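Local atomic coordinates of cell wall surface anchor family protein (PDB entry 3PF2), a protein that probably builds, as the major pilin subunit, the shaft of the type 1 pilus on the surface of group B Streptococcus, and binds calcium. Residues 11-14 with 20-23; 47-52 with 132-137; 147-152 with 259-264. All coordinates share one frame; numbering follows the deposited sequence.

Overall arrangement
Contact 2 lies in the core of the first domain: aliphatic tips and one aromatic ring pack between its two sheets. Contacts 1 and 3 sit toward the junction with the second domain, where strands 20-22 and 150-151 both pair with the long strand 178-190. Contact 1 is largely buried but mixes methyl packing with a lysine, a tyrosine, a water and, at its far end, a calcium ion; contact 3 is smaller and only partly buried, methyl against peptide. Strand 9-13 of contact 1 and strand 132-140 of contact 2 share one sheet. A covalent bond from Lys-11 to Asn-152 joins contacts 1 and 3, with Asp-51 of contact 2 beside it.

Contact 1: residues 11-14 with 20-23; sequences KDVK and DAGY. With CA (calcium ion), chain B.
Val-13, Lys-14 and Tyr-23 bury the greatest area here, and no hydrogen bond passes directly between the two segments. Val-13 CG1 lies over the 20-22 strand, 4.1 Å from Ala-21 CB. The same Val-13 CG1 is 3.8 Å from Asp-20 N, an amide with no polar partner in the model. Lys-14 holds its CG anti to the backbone N (chi1 -170°) and runs on extended, which lays its stem obliquely across the phenol end of Tyr-23. The fit is tight: OH of Tyr-23 is 3.2 Å from Lys-14 CG, while Lys-14 CD touches Ala-21 CB. At the end of the lysine, NZ donates to water 1, which donates in turn to Gly-22 O and lies above one face of the tyrosine ring, toward its rim; NZ also forms a salt bridge with Asp-258. Upstream, Lys-11 O and Asp-12 OD1 bind calcium, with both carboxylate oxygens of Asp-10, OD1 of Asp-19 and two waters completing seven ligands. The chemistry implies that direct contact between the segments is apolar packing, supplemented by one water bridge, while calcium links the start of 11-14 to Asp-19, the residue just before 20-23.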
loop_
_atom_site.group_PDB
_atom_site.type_symbol
_atom_site.label_atom_id
_atom_site.label_comp_id
_atom_site.label_asym_id
_atom_site.label_seq_id
_atom_site.Cartn_x
_atom_site.Cartn_y
_atom_site.Cartn_z
ATOM N N LYS A 11 -9.966 -9.137 5.130
ATOM C CA LYS A 11 -9.507 -7.939 4.432
ATOM C C LYS A 11 -8.642 -8.390 3.252
ATOM O O LYS A 11 -7.888 -9.354 3.366
ATOM C CB LYS A 11 -8.709 -7.038 5.389
ATOM C CG LYS A 11 -8.419 -5.611 4.877
ATOM C CD LYS A 11 -7.590 -4.823 5.894
ATOM C CE LYS A 11 -7.299 -3.395 5.406
ATOM N NZ LYS A 11 -6.694 -2.543 6.477
ATOM N N ASP A 12 -8.789 -7.703 2.124
ATOM C CA ASP A 12 -7.967 -7.927 0.931
ATOM C C ASP A 12 -7.288 -6.615 0.542
ATOM O O ASP A 12 -7.552 -5.562 1.116
ATOM C CB ASP A 12 -8.839 -8.360 -0.254
ATOM C CG ASP A 12 -9.478 -9.730 -0.063
ATOM O OD1 ASP A 12 -9.082 -10.471 0.880
ATOM O OD2 ASP A 12 -10.389 -10.049 -0.851
ATOM N N VAL A 13 -6.385 -6.701 -0.433
ATOM C CA VAL A 13 -5.756 -5.530 -1.009
ATOM C C VAL A 13 -5.715 -5.672 -2.518
ATOM O O VAL A 13 -5.633 -6.795 -3.043
ATOM C CB VAL A 13 -4.334 -5.310 -0.455
ATOM C CG1 VAL A 13 -3.361 -6.405 -0.951
ATOM C CG2 VAL A 13 -3.833 -3.896 -0.760
ATOM N N LYS A 14 -5.772 -4.515 -3.186
ATOM C CA LYS A 14 -5.663 -4.363 -4.656
ATOM C C LYS A 14 -6.962 -4.699 -5.374
ATOM O O LYS A 14 -7.484 -3.873 -6.134
ATOM C CB LYS A 14 -4.436 -5.107 -5.252
ATOM C CG LYS A 14 -4.123 -4.777 -6.745
ATOM C CD LYS A 14 -2.713 -5.263 -7.119
ATOM C CE LYS A 14 -2.374 -4.904 -8.543
ATOM N NZ LYS A 14 -0.956 -5.309 -8.870
ATOM N N ASP A 20 -1.762 -9.797 -1.238
ATOM C CA ASP A 20 -0.383 -9.305 -1.228
ATOM C C ASP A 20 -0.158 -8.479 -2.471
ATOM O O ASP A 20 -0.499 -8.908 -3.572
ATOM C CB ASP A 20 0.593 -10.492 -1.267
ATOM C CG ASP A 20 0.498 -11.366 -0.032
ATOM O OD1 ASP A 20 1.134 -11.029 0.992
ATOM O OD2 ASP A 20 -0.204 -12.410 -0.100
ATOM N N ALA A 21 0.432 -7.302 -2.295
ATOM C CA ALA A 21 0.706 -6.412 -3.419
ATOM C C ALA A 21 1.870 -5.486 -3.136
ATOM O O ALA A 21 2.122 -5.125 -1.990
ATOM C CB ALA A 21 -0.533 -5.593 -3.769
ATOM N N GLY A 22 2.568 -5.104 -4.205
ATOM C CA GLY A 22 3.697 -4.177 -4.107
ATOM C C GLY A 22 3.400 -2.870 -4.825
ATOM O O GLY A 22 2.813 -2.862 -5.928
ATOM N N TYR A 23 3.795 -1.762 -4.196
ATOM C CA TYR A 23 3.483 -0.421 -4.720
ATOM C C TYR A 23 4.622 0.542 -4.544
ATOM O O TYR A 23 5.443 0.403 -3.644
ATOM C CB TYR A 23 2.257 0.174 -4.015
ATOM C CG TYR A 23 0.968 -0.522 -4.331
ATOM C CD1 TYR A 23 0.335 -0.320 -5.548
ATOM C CD2 TYR A 23 0.382 -1.395 -3.407
ATOM C CE1 TYR A 23 -0.866 -0.959 -5.862
ATOM C CE2 TYR A 23 -0.817 -2.033 -3.700
ATOM C CZ TYR A 23 -1.426 -1.826 -4.927
ATOM O OH TYR A 23 -2.614 -2.459 -5.224
HETATM CA CA CA B . -8.111 -11.577 2.576
HETATM O O HOH W 1 0.350 -3.724 -6.944
HETATM O O HOH W 2 -6.449 -12.184 4.147
HETATM O O HOH W 3 -8.160 -13.764 1.617
#

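Contact 2: residues 47-52 with 132-137; sequences FEITDK and LEIPVA
The hydrophobic core of a beta sandwich is seen here, with Phe-47 and Ile-49 on one sheet meeting Leu-132 and Ile-134 on the other. Leu-132 and Phe-47 approach from opposite directions: CD2 of the leucine comes obliquely to the ring, 3.6 Å from Phe-47 CE2 and 4.0 Å from Phe-47 CZ. The ring is brought there by a chi1 of -163°, which carries CG away from the backbone N and into the interior. One step further along, the two isoleucines reach for each other tip to tip, Ile-49 CD1 lying 3.6 Å from Ile-134 CD1. Both run their CG1 branch opposite the carbonyl carbon and then straight out to CD1, which is how the end methyls meet in the middle. Ile-49 CD1 also grazes Leu-132 CD2 at 4.5 Å, linking the two pairs into a continuous apolar patch.

Strand 46-52 belongs to the sheet 78-81/90-95/46-52/155-159/169-171, and strand 132-140 is central in the sheet 9-13/29-35/132-140/57-67/70-72. The two strand segments run in the same general sense, at -33° to each other, and their axes come no closer than 11.7 Å, so side chains alone bridge them, as expected of two sheets packed face to face in this Ig-like domain of the pilin. Neighbouring strands close the layer: Phe-95 meets the Phe-47 ring edge-to-face, Ile-65 and Ile-67 pack on Leu-132, and Leu-33 lies against Ile-49. Toward the end of the same strand, Asp-51 also points inward, and its OD2 accepts a hydrogen bond from Lys-11 NZ.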
loop_
_atom_site.group_PDB
_atom_site.type_symbol
_atom_site.label_atom_id
_atom_site.label_comp_id
_atom_site.label_asym_id
_atom_site.label_seq_id
_atom_site.Cartn_x
_atom_site.Cartn_y
_atom_site.Cartn_z
ATOM N N PHE A 47 -23.213 -2.099 14.469
ATOM C CA PHE A 47 -22.406 -2.700 13.411
ATOM C C PHE A 47 -21.373 -1.635 13.072
ATOM O O PHE A 47 -21.596 -0.773 12.222
ATOM C CB PHE A 47 -23.282 -3.065 12.208
ATOM C CG PHE A 47 -22.637 -4.034 11.252
ATOM C CD1 PHE A 47 -22.982 -5.381 11.274
ATOM C CD2 PHE A 47 -21.709 -3.589 10.313
ATOM C CE1 PHE A 47 -22.397 -6.288 10.393
ATOM C CE2 PHE A 47 -21.118 -4.485 9.426
ATOM C CZ PHE A 47 -21.466 -5.835 9.465
ATOM N N GLU A 48 -20.252 -1.693 13.777
ATOM C CA GLU A 48 -19.234 -0.653 13.718
ATOM C C GLU A 48 -17.888 -1.263 13.378
ATOM O O GLU A 48 -17.443 -2.217 14.032
ATOM C CB GLU A 48 -19.127 0.070 15.063
ATOM C CG GLU A 48 -20.324 0.932 15.435
ATOM C CD GLU A 48 -20.207 1.544 16.818
ATOM O OE1 GLU A 48 -19.160 1.351 17.474
ATOM O OE2 GLU A 48 -21.164 2.226 17.256
ATOM N N ILE A 49 -17.240 -0.696 12.365
ATOM C CA ILE A 49 -15.939 -1.181 11.917
ATOM C C ILE A 49 -14.857 -0.182 12.290
ATOM O O ILE A 49 -15.010 1.009 12.056
ATOM C CB ILE A 49 -15.975 -1.486 10.406
ATOM C CG1 ILE A 49 -16.722 -2.813 10.184
ATOM C CG2 ILE A 49 -14.542 -1.540 9.816
ATOM C CD1 ILE A 49 -17.030 -3.162 8.757
ATOM N N THR A 50 -13.777 -0.671 12.893
ATOM C CA THR A 50 -12.640 0.179 13.258
ATOM C C THR A 50 -11.352 -0.383 12.638
ATOM O O THR A 50 -11.038 -1.558 12.810
ATOM C CB THR A 50 -12.464 0.262 14.781
ATOM O OG1 THR A 50 -13.663 0.807 15.364
ATOM C CG2 THR A 50 -11.276 1.138 15.142
ATOM N N ASP A 51 -10.623 0.472 11.928
ATOM C CA ASP A 51 -9.386 0.080 11.253
ATOM C C ASP A 51 -8.293 1.064 11.640
ATOM O O ASP A 51 -8.326 2.239 11.233
ATOM C CB ASP A 51 -9.627 0.077 9.739
ATOM C CG ASP A 51 -8.468 -0.509 8.947
ATOM O OD1 ASP A 51 -7.306 -0.367 9.373
ATOM O OD2 ASP A 51 -8.754 -1.089 7.876
ATOM N N LYS A 52 -7.338 0.596 12.451
ATOM C CA LYS A 52 -6.192 1.402 12.839
ATOM C C LYS A 52 -5.100 1.180 11.791
ATOM O O LYS A 52 -4.500 0.106 11.726
ATOM C CB LYS A 52 -5.705 1.040 14.247
ATOM C CG LYS A 52 -4.537 1.910 14.721
ATOM C CD LYS A 52 -4.186 1.669 16.185
ATOM C CE LYS A 52 -2.751 2.094 16.495
ATOM N NZ LYS A 52 -2.393 3.453 16.004
ATOM N N LEU A 132 -20.746 -7.754 2.521
ATOM C CA LEU A 132 -20.470 -6.331 2.701
ATOM C C LEU A 132 -19.032 -6.035 2.295
ATOM O O LEU A 132 -18.087 -6.617 2.828
ATOM C CB LEU A 132 -20.717 -5.877 4.142
ATOM C CG LEU A 132 -20.393 -4.407 4.461
ATOM C CD1 LEU A 132 -21.394 -3.483 3.771
ATOM C CD2 LEU A 132 -20.371 -4.124 5.967
ATOM N N GLU A 133 -18.893 -5.120 1.338
ATOM C CA GLU A 133 -17.601 -4.763 0.766
ATOM C C GLU A 133 -17.355 -3.276 0.948
ATOM O O GLU A 133 -18.156 -2.451 0.511
ATOM C CB GLU A 133 -17.565 -5.153 -0.711
ATOM C CG GLU A 133 -16.365 -4.630 -1.494
ATOM C CD GLU A 133 -16.511 -4.851 -2.994
ATOM O OE1 GLU A 133 -17.477 -5.510 -3.455
ATOM O OE2 GLU A 133 -15.620 -4.374 -3.732
ATOM N N ILE A 134 -16.249 -2.947 1.607
ATOM C CA ILE A 134 -15.870 -1.559 1.869
ATOM C C ILE A 134 -14.491 -1.276 1.281
ATOM O O ILE A 134 -13.473 -1.661 1.864
ATOM C CB ILE A 134 -15.845 -1.217 3.389
ATOM C CG1 ILE A 134 -17.162 -1.605 4.071
ATOM C CG2 ILE A 134 -15.497 0.273 3.607
ATOM C CD1 ILE A 134 -17.128 -1.408 5.566
ATOM N N PRO A 135 -14.447 -0.605 0.120
ATOM C CA PRO A 135 -13.149 -0.222 -0.442
ATOM C C PRO A 135 -12.587 1.008 0.256
ATOM O O PRO A 135 -13.312 1.989 0.465
ATOM C CB PRO A 135 -13.461 0.079 -1.921
ATOM C CG PRO A 135 -14.948 0.106 -2.050
ATOM C CD PRO A 135 -15.572 -0.100 -0.682
ATOM N N VAL A 136 -11.318 0.945 0.654
ATOM C CA VAL A 136 -10.646 2.051 1.323
ATOM C C VAL A 136 -9.388 2.424 0.544
ATOM O O VAL A 136 -8.448 1.635 0.440
ATOM C CB VAL A 136 -10.311 1.733 2.801
ATOM C CG1 VAL A 136 -9.614 2.922 3.470
ATOM C CG2 VAL A 136 -11.595 1.384 3.562
ATOM N N ALA A 137 -9.380 3.634 -0.002
ATOM C CA ALA A 137 -8.217 4.129 -0.729
ATOM C C ALA A 137 -7.097 4.543 0.218
ATOM O O ALA A 137 -7.342 5.153 1.269
ATOM C CB ALA A 137 -8.622 5.282 -1.641
#

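Contact 3: residues 147-152 with 259-264; sequences GKAIEN and ANAEGT
The peptide unit between Lys-148 and Ala-149 offers one flat face to the methyl of Ala-261, which sits almost directly over the amide nitrogen, with Ala-261 CB 3.9 Å from Ala-149 N. The preceding peptide is met less squarely: Gly-147 O is 4.0 Å from Ala-261 CB, and the methyl lies above that peptide plane but is displaced outward past the oxygen. At the rim, Ala-149 CB comes against Ala-261 CB at 4.0 Å. One methyl thus does the touching on the 259-264 side, against two peptides and a second methyl, with no hydrogen bond between the segments. Gly-147 has a positive phi of 87°, a backbone shape that glycine takes easily.

Ala-261 is held forward by a type I beta turn running from Asn-260 to Gly-263, closed by Gly-263 N bonding to Asn-260 O at 2.9 Å. Its first residue adds an Asx turn: the amide of Asn-260 folds back (chi1 69°) and OD1 accepts a weak bond from Glu-262 N, 3.0 Å long and bent to 133°. This loop, between strands 247-253 and 266-274, belongs to the prealbumin-like part of the chain, whereas 147-152 comes from the Cna-B-like part; the contact lies near the junction of the two domains, over the strand 178-190 that runs on into the second. Along that strand, Glu-178 touches Ala-149 and Ala-261, and Val-179 pairs through its backbone with Ile-150. Further down the segment, CG of Asn-152 is bonded to Lys-11 NZ, an isopeptide cross-link between side chains.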
loop_
_atom_site.group_PDB
_atom_site.type_symbol
_atom_site.label_atom_id
_atom_site.label_comp_id
_atom_site.label_asym_id
_atom_site.label_seq_id
_atom_site.Cartn_x
_atom_site.Cartn_y
_atom_site.Cartn_z
ATOM N N GLY A 147 11.077 -2.988 1.871
ATOM C CA GLY A 147 11.118 -4.449 1.790
ATOM C C GLY A 147 10.318 -5.149 2.869
ATOM O O GLY A 147 10.296 -6.385 2.923
ATOM N N LYS A 148 9.664 -4.372 3.733
ATOM C CA LYS A 148 8.901 -4.949 4.856
ATOM C C LYS A 148 7.408 -5.036 4.557
ATOM O O LYS A 148 6.835 -4.116 3.976
ATOM C CB LYS A 148 9.146 -4.138 6.134
ATOM C CG LYS A 148 8.653 -4.818 7.405
ATOM C CD LYS A 148 8.915 -3.922 8.609
ATOM C CE LYS A 148 8.540 -4.617 9.915
ATOM N NZ LYS A 148 9.523 -5.666 10.259
ATOM N N ALA A 149 6.772 -6.143 4.956
ATOM C CA ALA A 149 5.315 -6.252 4.829
ATOM C C ALA A 149 4.615 -5.223 5.725
ATOM O O ALA A 149 4.922 -5.084 6.921
ATOM C CB ALA A 149 4.857 -7.650 5.165
ATOM N N ILE A 150 3.689 -4.476 5.133
ATOM C CA ILE A 150 2.897 -3.519 5.897
ATOM C C ILE A 150 1.486 -4.080 5.895
ATOM O O ILE A 150 0.826 -4.117 4.856
ATOM C CB ILE A 150 2.898 -2.099 5.276
ATOM C CG1 ILE A 150 4.317 -1.604 5.024
ATOM C CG2 ILE A 150 2.143 -1.133 6.190
ATOM C CD1 ILE A 150 4.366 -0.393 4.114
ATOM N N GLU A 151 1.059 -4.563 7.060
ATOM C CA GLU A 151 -0.201 -5.265 7.184
ATOM C C GLU A 151 -1.343 -4.318 7.504
ATOM O O GLU A 151 -1.137 -3.214 8.005
ATOM C CB GLU A 151 -0.124 -6.311 8.312
ATOM C CG GLU A 151 0.988 -7.333 8.146
ATOM C CD GLU A 151 0.967 -8.364 9.267
ATOM O OE1 GLU A 151 1.448 -8.039 10.384
ATOM O OE2 GLU A 151 0.477 -9.484 9.021
ATOM N N ASN A 152 -2.548 -4.786 7.220
ATOM C CA ASN A 152 -3.764 -4.135 7.677
ATOM C C ASN A 152 -4.806 -5.151 8.099
ATOM O O ASN A 152 -4.865 -6.269 7.587
ATOM C CB ASN A 152 -4.344 -3.234 6.578
ATOM C CG ASN A 152 -5.510 -2.411 7.070
ATOM O OD1 ASN A 152 -5.321 -1.581 7.936
ATOM N N ALA A 259 2.797 -10.271 -5.472
ATOM C CA ALA A 259 3.409 -11.321 -4.670
ATOM C C ALA A 259 3.627 -10.792 -3.262
ATOM O O ALA A 259 3.368 -9.611 -2.983
ATOM C CB ALA A 259 4.740 -11.778 -5.300
ATOM N N ASN A 260 4.081 -11.666 -2.368
ATOM C CA ASN A 260 4.343 -11.236 -0.992
ATOM C C ASN A 260 5.637 -10.434 -0.894
ATOM O O ASN A 260 6.286 -10.179 -1.917
ATOM C CB ASN A 260 4.284 -12.413 -0.005
ATOM C CG ASN A 260 5.418 -13.399 -0.178
ATOM O OD1 ASN A 260 6.468 -13.094 -0.746
ATOM N ND2 ASN A 260 5.216 -14.604 0.345
ATOM N N ALA A 261 5.987 -10.001 0.313
ATOM C CA ALA A 261 7.119 -9.094 0.511
ATOM C C ALA A 261 8.482 -9.727 0.171
ATOM O O ALA A 261 9.464 -9.006 -0.003
ATOM C CB ALA A 261 7.113 -8.519 1.940
ATOM N N GLU A 262 8.514 -11.060 0.078
ATOM C CA GLU A 262 9.692 -11.806 -0.375
ATOM C C GLU A 262 9.697 -12.088 -1.879
ATOM O O GLU A 262 10.579 -12.815 -2.377
ATOM C CB GLU A 262 9.764 -13.149 0.354
ATOM C CG GLU A 262 9.836 -13.045 1.835
ATOM C CD GLU A 262 10.127 -14.384 2.481
ATOM O OE1 GLU A 262 10.191 -15.411 1.758
ATOM O OE2 GLU A 262 10.286 -14.407 3.716
ATOM N N GLY A 263 8.721 -11.523 -2.596
ATOM C CA GLY A 263 8.443 -11.857 -3.998
ATOM C C GLY A 263 9.337 -11.240 -5.058
ATOM O O GLY A 263 10.283 -10.518 -4.743
ATOM N N THR A 264 9.016 -11.518 -6.319
ATOM C CA THR A 264 9.948 -11.237 -7.427
ATOM C C THR A 264 10.345 -9.763 -7.554
ATOM O O THR A 264 9.501 -8.862 -7.548
ATOM C CB THR A 264 9.459 -11.773 -8.786
ATOM O OG1 THR A 264 9.102 -13.158 -8.645
ATOM C CG2 THR A 264 10.589 -11.683 -9.813
#